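Local coordinates for protein adenylation domain (Streptomyces sp., PDB 5N9X) that binds adenosine-5'-triphosphate and threonine as an adenylation domain of the ANL clan of AMP-binding enzymes, at residues L133-E136 against E137-A140; N255-P258 against T259-G262; I348-E351 against D352-A356. All coordinates share one frame; numbering follows the deposited sequence.

Overall arrangement
Following the chain from the N terminus, the three contacts come in series; none nests within or crosses another, and each is local to a continuous run: two threonine-capped strand-to-helix junctions and one beta turn. Interaction 1 (133-140) leads from an outermost strand of the four-stranded parallel sheet into helix 136-141. Interaction 2 (255-262), its centre about 33 Å away, is the strand-to-helix bend of a beta-alpha-beta unit in the large mixed sheet, close to the bound ATP and threonine. Interaction 3 (348-356) turns back at the end of strand 345-349 of that same sheet, about 32 Å from interaction 2 between centres. Interactions 1 and 3 lie on opposite sides of the chain's centre.

Interaction 1: residues L133-E136 against E137-A140; sequences LVTE and ENVA
Thr135 and Asn138 bind each other reciprocally, each side chain taking up a backbone N-H of the other. Thr135 OG1 accepts from Asn138 N at 2.9 Å; it is placed there by a chi1 of 63°, which sets the hydroxyl between the backbone N and the carbonyl carbon. In return Asn138 OD1 accepts from Thr135 N at 3.2 Å. That hydrogen bond is almost straight (172°), but it meets the amide oxygen well off the C=O direction (105°) and tilted from the carbonyl plane. The exchange is a capping box, with Thr135 as N-cap of helix 136-141, and it serves the N-H of the N-cap and that of Asn138. Behind it the regular helix pattern begins, Val139 N bonding to Thr135 O at 3.0 Å and Ala140 N to Glu136 O at 2.8 Å. On the inner side, Val134 CG1 rests on Asn138 CB (3.8 Å) and meets Val139 CG2 (4.0 Å), the two valines crossing at about a right angle. Helix 46-62 packs against both valines, and Trp52 NE1 donates to Val139 O. Glu136 reaches away along an extended chain, where its OE2 accepts from Asn80, while backbone bonds to Leu119 and Gly121 hold Val134 on strand 118-121.

Interaction 2: residues N255-P258 against T259-G262; sequences NQTP and TAFG
Pro258, Gln256 and Ala260 have the most surface buried where strand 253-256 passes into helix 258-271, the first connection of a beta-alpha-beta unit. The Gln256 chain is folded at chi2 (-80°), which brings its amide back beside the first helical turn: OE1 lies 3.5 Å from Ala260 CB, and the aliphatic CB packs 3.8 Å from Phe261 CB. Gln256 OE1 is also 3.2 Å from Ala260 O, two acceptors with no bond between them. Gln256 NE2, by contrast, donates to Asn255 O at 3.2 Å, with that oxygen nearly in the amide plane, which helps to fix the amide's rotation. Ala260 CB also sits 3.4 Å from Thr257 OG1, lodged between this hydroxyl and the glutamine amide. Thr257 is the N-cap, and its OG1 accepts from Ala260 N at 3.2 Å. Pro258 follows as the first helical residue; its ring packs on Glu286 and Leu288, about 7 Å from the bound ATP, and Pro258 O accepts from Gly262 N at 2.9 Å. Phe261 N bonds to Thr257 O in the same manner, while the phenyl ring leads away from the contact to meet Phe283 edge-to-face. Thr259 OG1 is hydrogen-bonded to Glu286 OE1. Proline has no N-H to satisfy and Thr257 OG1 provides the acceptor for Ala260 N, consistent with an easy helix start in this partly buried place.

Interaction 3: residues I348-E351 against D352-A356; sequences IVTE and DGRDA
The guanidinium of Arg354 has Thr350 OG1 over one face, 3.6 Å above its plane and displaced toward the rim, while the Asp352 carboxylate lies at its edge. All three belong to a tight beta hairpin made of a type I turn, Thr350 to Gly353, with a G1 bulge at Gly353, whose positive phi (83°) suits a residue without a side chain. Arg354 grips a single oxygen side-on: NE and NH2 each stand 3.1 Å from Asp352 OD2, NE on the anti lone pair and NH2 from above the carboxylate plane. This salt bridge lies at the surface, joining the turn residue Asp352 to Arg354 just past Gly353. Gly353 N closes the turn on Thr350 O, and Thr350 N donates to Arg354 O at 2.7 Å. Next comes Val349 opposite Asp355, a non-hydrogen-bonded antiparallel pair, beyond which Ala356 N bonds to Ile348 O at 2.8 Å and Ala356 CB touches Ile348 CG2. Arg347, earlier on strand 345-349, forms a salt bridge with Asp355 and donates to Gly353 O. Ile348 packs on Val408 and Arg410 of strand 400-410. With chi1 at 75°, the Thr350 hydroxyl faces into the turn, where OG1 accepts from Arg354 N at 3.0 Å.

Interaction 1: residues L133-E136 against E137-A140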
ATOM      1  N   LEU A 133      12.941 -25.885  -1.791  1.00 40.90           N
ATOM      2  CA  LEU A 133      13.261 -24.750  -0.931  1.00 35.13           C
ATOM      3  C   LEU A 133      14.643 -24.168  -1.148  1.00 38.31           C
ATOM      4  O   LEU A 133      15.612 -24.891  -1.353  1.00 39.89           O
ATOM      5  CB  LEU A 133      13.148 -25.124   0.542  1.00 41.84           C
ATOM      6  CG  LEU A 133      12.519 -23.992   1.359  1.00 42.12           C
ATOM      7  CD1 LEU A 133      11.012 -23.942   1.170  1.00 42.75           C
ATOM      8  CD2 LEU A 133      12.887 -24.080   2.826  1.00 47.73           C
ATOM      9  N   VAL A 134      14.713 -22.846  -1.109  1.00 41.94           N
ATOM     10  CA  VAL A 134      15.951 -22.145  -0.850  1.00 29.09           C
ATOM     11  C   VAL A 134      15.780 -21.572   0.547  1.00 32.52           C
ATOM     12  O   VAL A 134      14.834 -20.831   0.796  1.00 36.31           O
ATOM     13  CB  VAL A 134      16.216 -21.046  -1.873  1.00 30.45           C
ATOM     14  CG1 VAL A 134      17.644 -20.517  -1.738  1.00 30.78           C
ATOM     15  CG2 VAL A 134      15.966 -21.570  -3.262  1.00 27.90           C
ATOM     16  N   THR A 135      16.653 -21.944   1.473  1.00 35.81           N
ATOM     17  CA  THR A 135      16.495 -21.517   2.863  1.00 38.17           C
ATOM     18  C   THR A 135      17.138 -20.160   3.058  1.00 33.75           C
ATOM     19  O   THR A 135      17.826 -19.670   2.166  1.00 28.44           O
ATOM     20  CB  THR A 135      17.113 -22.527   3.841  1.00 34.05           C
ATOM     21  OG1 THR A 135      18.522 -22.606   3.601  1.00 31.83           O
ATOM     22  CG2 THR A 135      16.484 -23.888   3.657  1.00 30.10           C
ATOM     23  N   GLU A 136      16.913 -19.550   4.213  1.00 31.80           N
ATOM     24  CA  GLU A 136      17.543 -18.272   4.478  1.00 39.68           C
ATOM     25  C   GLU A 136      19.047 -18.466   4.573  1.00 39.52           C
ATOM     26  O   GLU A 136      19.820 -17.635   4.089  1.00 38.02           O
ATOM     27  CB  GLU A 136      16.993 -17.626   5.755  1.00 31.33           C
ATOM     28  CG  GLU A 136      17.192 -16.111   5.774  1.00 36.73           C
ATOM     29  CD  GLU A 136      16.627 -15.438   7.011  1.00 34.72           C
ATOM     30  OE1 GLU A 136      15.727 -16.013   7.664  1.00 40.44           O
ATOM     31  OE2 GLU A 136      17.095 -14.327   7.328  1.00 31.01           O
ATOM     32  N   GLU A 137      19.455 -19.568   5.197  1.00 44.48           N
ATOM     33  CA  GLU A 137      20.871 -19.872   5.354  1.00 33.72           C
ATOM     34  C   GLU A 137      21.460 -20.084   3.974  1.00 31.39           C
ATOM     35  O   GLU A 137      22.571 -19.622   3.680  1.00 34.62           O
ATOM     36  CB  GLU A 137      21.092 -21.107   6.238  1.00 40.60           C
ATOM     37  CG  GLU A 137      22.495 -21.696   6.120  1.00 46.69           C
ATOM     38  CD  GLU A 137      22.759 -22.845   7.081  1.00 61.90           C
ATOM     39  OE1 GLU A 137      21.832 -23.652   7.329  1.00 56.70           O
ATOM     40  OE2 GLU A 137      23.907 -22.944   7.577  1.00 59.54           O
ATOM     41  N   ASN A 138      20.708 -20.766   3.118  1.00 28.14           N
ATOM     42  CA  ASN A 138      21.122 -20.915   1.732  1.00 29.01           C
ATOM     43  C   ASN A 138      21.401 -19.557   1.081  1.00 34.62           C
ATOM     44  O   ASN A 138      22.432 -19.389   0.440  1.00 37.11           O
ATOM     45  CB  ASN A 138      20.070 -21.670   0.928  1.00 31.54           C
ATOM     46  CG  ASN A 138      20.155 -23.178   1.112  1.00 46.02           C
ATOM     47  OD1 ASN A 138      19.153 -23.884   0.959  1.00 41.29           O
ATOM     48  ND2 ASN A 138      21.348 -23.680   1.443  1.00 42.90           N
ATOM     49  N   VAL A 139      20.493 -18.594   1.255  1.00 32.80           N
ATOM     50  CA  VAL A 139      20.629 -17.260   0.664  1.00 33.99           C
ATOM     51  C   VAL A 139      21.811 -16.476   1.252  1.00 31.24           C
ATOM     52  O   VAL A 139      22.572 -15.852   0.505  1.00 24.86           O
ATOM     53  CB  VAL A 139      19.318 -16.430   0.835  1.00 36.77           C
ATOM     54  CG1 VAL A 139      19.559 -14.938   0.615  1.00 26.89           C
ATOM     55  CG2 VAL A 139      18.240 -16.943  -0.114  1.00 30.76           C
ATOM     56  N   ALA A 140      21.967 -16.531   2.576  1.00 26.00           N
ATOM     57  CA  ALA A 140      23.104 -15.904   3.264  1.00 27.78           C
ATOM     58  C   ALA A 140      24.462 -16.411   2.782  1.00 28.00           C
ATOM     59  O   ALA A 140      25.467 -15.700   2.862  1.00 47.00           O
ATOM     60  CB  ALA A 140      22.992 -16.114   4.778  1.00 29.98           C
TER

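Interaction 2: residues N255-P258 against T259-G262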
ATOM      1  N   ASN A 255       7.432   7.213   3.749  1.00 13.78           N
ATOM      2  CA  ASN A 255       6.108   6.756   3.277  1.00  9.60           C
ATOM      3  C   ASN A 255       5.231   6.225   4.406  1.00  8.29           C
ATOM      4  O   ASN A 255       5.636   5.367   5.172  1.00 11.55           O
ATOM      5  CB  ASN A 255       6.262   5.666   2.210  1.00 10.79           C
ATOM      6  CG  ASN A 255       6.816   6.198   0.911  1.00 12.16           C
ATOM      7  OD1 ASN A 255       6.068   6.707   0.075  1.00 14.01           O
ATOM      8  ND2 ASN A 255       8.127   6.080   0.727  1.00 12.03           N
ATOM      9  N   GLN A 256       4.011   6.727   4.488  1.00 13.76           N
ATOM     10  CA  GLN A 256       3.120   6.412   5.603  1.00 10.49           C
ATOM     11  C   GLN A 256       1.684   6.280   5.120  1.00 11.46           C
ATOM     12  O   GLN A 256       1.255   6.982   4.220  1.00 12.52           O
ATOM     13  CB  GLN A 256       3.200   7.505   6.682  1.00 11.44           C
ATOM     14  CG  GLN A 256       4.480   7.582   7.505  1.00 13.82           C
ATOM     15  CD  GLN A 256       4.523   6.547   8.616  1.00 19.55           C
ATOM     16  OE1 GLN A 256       4.120   6.822   9.750  1.00 17.79           O
ATOM     17  NE2 GLN A 256       5.008   5.349   8.298  1.00 19.60           N
ATOM     18  N   THR A 257       0.921   5.385   5.723  1.00 15.89           N
ATOM     19  CA  THR A 257      -0.515   5.523   5.603  1.00 15.00           C
ATOM     20  C   THR A 257      -0.929   6.658   6.523  1.00 13.75           C
ATOM     21  O   THR A 257      -0.185   7.023   7.419  1.00 14.53           O
ATOM     22  CB  THR A 257      -1.241   4.256   5.955  1.00 12.76           C
ATOM     23  OG1 THR A 257      -0.952   3.946   7.311  1.00 13.53           O
ATOM     24  CG2 THR A 257      -0.785   3.130   5.035  1.00 17.25           C
ATOM     25  N   PRO A 258      -2.103   7.248   6.275  1.00 15.20           N
ATOM     26  CA  PRO A 258      -2.522   8.289   7.216  1.00 16.53           C
ATOM     27  C   PRO A 258      -2.637   7.778   8.660  1.00 13.78           C
ATOM     28  O   PRO A 258      -2.196   8.495   9.554  1.00 23.94           O
ATOM     29  CB  PRO A 258      -3.870   8.747   6.644  1.00 14.06           C
ATOM     30  CG  PRO A 258      -3.689   8.547   5.135  1.00 15.77           C
ATOM     31  CD  PRO A 258      -2.914   7.243   5.045  1.00 10.12           C
ATOM     32  N   THR A 259      -3.150   6.577   8.881  1.00 10.11           N
ATOM     33  CA  THR A 259      -3.219   5.995  10.224  1.00 13.29           C
ATOM     34  C   THR A 259      -1.851   5.934  10.900  1.00 17.23           C
ATOM     35  O   THR A 259      -1.699   6.315  12.066  1.00 25.87           O
ATOM     36  CB  THR A 259      -3.814   4.565  10.176  1.00 21.50           C
ATOM     37  OG1 THR A 259      -5.124   4.630   9.614  1.00 22.00           O
ATOM     38  CG2 THR A 259      -3.874   3.924  11.571  1.00 13.45           C
ATOM     39  N   ALA A 260      -0.854   5.462  10.156  1.00 14.97           N
ATOM     40  CA  ALA A 260       0.511   5.356  10.649  1.00 12.32           C
ATOM     41  C   ALA A 260       1.106   6.731  10.972  1.00 16.93           C
ATOM     42  O   ALA A 260       1.779   6.897  11.995  1.00 16.29           O
ATOM     43  CB  ALA A 260       1.380   4.622   9.625  1.00 10.61           C
ATOM     44  N   PHE A 261       0.860   7.697  10.087  1.00 11.22           N
ATOM     45  CA  PHE A 261       1.356   9.058  10.238  1.00 18.04           C
ATOM     46  C   PHE A 261       0.708   9.802  11.427  1.00 19.39           C
ATOM     47  O   PHE A 261       1.362  10.578  12.102  1.00 16.75           O
ATOM     48  CB  PHE A 261       1.135   9.839   8.930  1.00 15.31           C
ATOM     49  CG  PHE A 261       1.452  11.302   9.031  1.00 17.52           C
ATOM     50  CD1 PHE A 261       2.762  11.753   8.880  1.00 16.27           C
ATOM     51  CD2 PHE A 261       0.440  12.233   9.260  1.00 15.95           C
ATOM     52  CE1 PHE A 261       3.074  13.111   8.973  1.00 12.52           C
ATOM     53  CE2 PHE A 261       0.733  13.583   9.363  1.00 21.98           C
ATOM     54  CZ  PHE A 261       2.069  14.027   9.220  1.00 19.36           C
ATOM     55  N   GLY A 262      -0.578   9.578  11.677  1.00 22.55           N
ATOM     56  CA  GLY A 262      -1.213  10.203  12.821  1.00 14.73           C
ATOM     57  C   GLY A 262      -0.503   9.784  14.102  1.00 15.42           C
ATOM     58  O   GLY A 262      -0.157  10.606  14.943  1.00 18.22           O
TER

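Interaction 3: residues I348-E351 against D352-A356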
ATOM      1  N   ILE A 348     -14.222  10.017 -15.159  1.00 20.65           N
ATOM      2  CA  ILE A 348     -15.012  10.036 -13.945  1.00 18.51           C
ATOM      3  C   ILE A 348     -16.413   9.683 -14.398  1.00 21.15           C
ATOM      4  O   ILE A 348     -17.022  10.448 -15.130  1.00 22.67           O
ATOM      5  CB  ILE A 348     -14.974  11.404 -13.251  1.00 23.67           C
ATOM      6  CG1 ILE A 348     -13.525  11.890 -13.146  1.00 25.18           C
ATOM      7  CG2 ILE A 348     -15.613  11.321 -11.892  1.00 19.82           C
ATOM      8  CD1 ILE A 348     -13.352  13.316 -12.600  1.00 26.97           C
ATOM      9  N   VAL A 349     -16.910   8.518 -13.988  1.00 21.94           N
ATOM     10  CA  VAL A 349     -18.041   7.891 -14.667  1.00 27.34           C
ATOM     11  C   VAL A 349     -19.303   7.740 -13.802  1.00 30.73           C
ATOM     12  O   VAL A 349     -19.258   7.280 -12.658  1.00 28.38           O
ATOM     13  CB  VAL A 349     -17.633   6.500 -15.220  1.00 27.62           C
ATOM     14  CG1 VAL A 349     -18.515   6.105 -16.376  1.00 23.85           C
ATOM     15  CG2 VAL A 349     -16.191   6.530 -15.698  1.00 26.66           C
ATOM     16  N   THR A 350     -20.436   8.132 -14.373  1.00 24.45           N
ATOM     17  CA  THR A 350     -21.723   8.016 -13.695  1.00 28.05           C
ATOM     18  C   THR A 350     -22.269   6.591 -13.729  1.00 28.94           C
ATOM     19  O   THR A 350     -21.820   5.764 -14.520  1.00 26.55           O
ATOM     20  CB  THR A 350     -22.753   8.969 -14.309  1.00 37.27           C
ATOM     21  OG1 THR A 350     -23.210   8.452 -15.572  1.00 42.01           O
ATOM     22  CG2 THR A 350     -22.152  10.354 -14.497  1.00 33.81           C
ATOM     23  N   GLU A 351     -23.252   6.322 -12.875  1.00 36.81           N
ATOM     24  CA  GLU A 351     -23.886   5.008 -12.778  1.00 39.07           C
ATOM     25  C   GLU A 351     -24.378   4.541 -14.142  1.00 40.26           C
ATOM     26  O   GLU A 351     -24.502   3.347 -14.430  1.00 35.29           O
ATOM     27  CB  GLU A 351     -25.029   5.090 -11.776  1.00 38.08           C
ATOM     28  CG  GLU A 351     -25.277   3.819 -11.003  1.00 53.10           C
ATOM     29  CD  GLU A 351     -26.026   4.091  -9.708  1.00 55.84           C
ATOM     30  OE1 GLU A 351     -25.673   5.089  -9.034  1.00 54.72           O
ATOM     31  OE2 GLU A 351     -26.938   3.307  -9.355  1.00 41.39           O
ATOM     32  N   ASP A 352     -24.598   5.552 -14.970  1.00 35.02           N
ATOM     33  CA  ASP A 352     -25.059   5.495 -16.351  1.00 40.23           C
ATOM     34  C   ASP A 352     -24.015   5.200 -17.420  1.00 40.94           C
ATOM     35  O   ASP A 352     -24.359   5.064 -18.604  1.00 36.35           O
ATOM     36  CB  ASP A 352     -25.681   6.846 -16.664  1.00 40.43           C
ATOM     37  CG  ASP A 352     -27.132   6.777 -16.765  1.00 36.26           C
ATOM     38  OD1 ASP A 352     -27.678   5.706 -16.417  1.00 47.36           O
ATOM     39  OD2 ASP A 352     -27.702   7.809 -17.158  1.00 40.99           O
ATOM     40  N   GLY A 353     -22.748   5.180 -17.011  1.00 46.85           N
ATOM     41  CA  GLY A 353     -21.639   5.064 -17.937  1.00 27.77           C
ATOM     42  C   GLY A 353     -21.244   6.388 -18.554  1.00 26.58           C
ATOM     43  O   GLY A 353     -20.472   6.417 -19.498  1.00 30.70           O
ATOM     44  N   ARG A 354     -21.770   7.490 -18.035  1.00 31.07           N
ATOM     45  CA  ARG A 354     -21.501   8.788 -18.643  1.00 31.75           C
ATOM     46  C   ARG A 354     -20.365   9.515 -17.948  1.00 26.47           C
ATOM     47  O   ARG A 354     -20.132   9.305 -16.756  1.00 26.34           O
ATOM     48  CB  ARG A 354     -22.754   9.664 -18.602  1.00 35.68           C
ATOM     49  CG  ARG A 354     -23.804   9.364 -19.661  1.00 34.17           C
ATOM     50  CD  ARG A 354     -25.015  10.274 -19.469  1.00 29.87           C
ATOM     51  NE  ARG A 354     -25.693   9.973 -18.210  1.00 30.65           N
ATOM     52  CZ  ARG A 354     -25.745  10.799 -17.165  1.00 40.68           C
ATOM     53  NH1 ARG A 354     -25.161  11.993 -17.228  1.00 34.67           N
ATOM     54  NH2 ARG A 354     -26.376  10.429 -16.052  1.00 35.84           N
ATOM     55  N   ASP A 355     -19.673  10.382 -18.685  1.00 30.48           N
ATOM     56  CA  ASP A 355     -18.664  11.266 -18.091  1.00 35.18           C
ATOM     57  C   ASP A 355     -19.319  12.293 -17.162  1.00 37.04           C
ATOM     58  O   ASP A 355     -20.320  12.913 -17.523  1.00 39.63           O
ATOM     59  CB  ASP A 355     -17.855  11.967 -19.180  1.00 28.52           C
ATOM     60  CG  ASP A 355     -16.968  11.011 -19.937  1.00 36.83           C
ATOM     61  OD1 ASP A 355     -16.796   9.876 -19.452  1.00 36.30           O
ATOM     62  OD2 ASP A 355     -16.426  11.390 -20.998  1.00 43.27           O
ATOM     63  N   ALA A 356     -18.763  12.466 -15.968  1.00 30.04           N
ATOM     64  CA  ALA A 356     -19.405  13.286 -14.941  1.00 38.51           C
ATOM     65  C   ALA A 356     -19.082  14.776 -15.083  1.00 33.48           C
ATOM     66  O   ALA A 356     -17.993  15.131 -15.521  1.00 40.01           O
ATOM     67  CB  ALA A 356     -18.994  12.794 -13.552  1.00 39.44           C
TER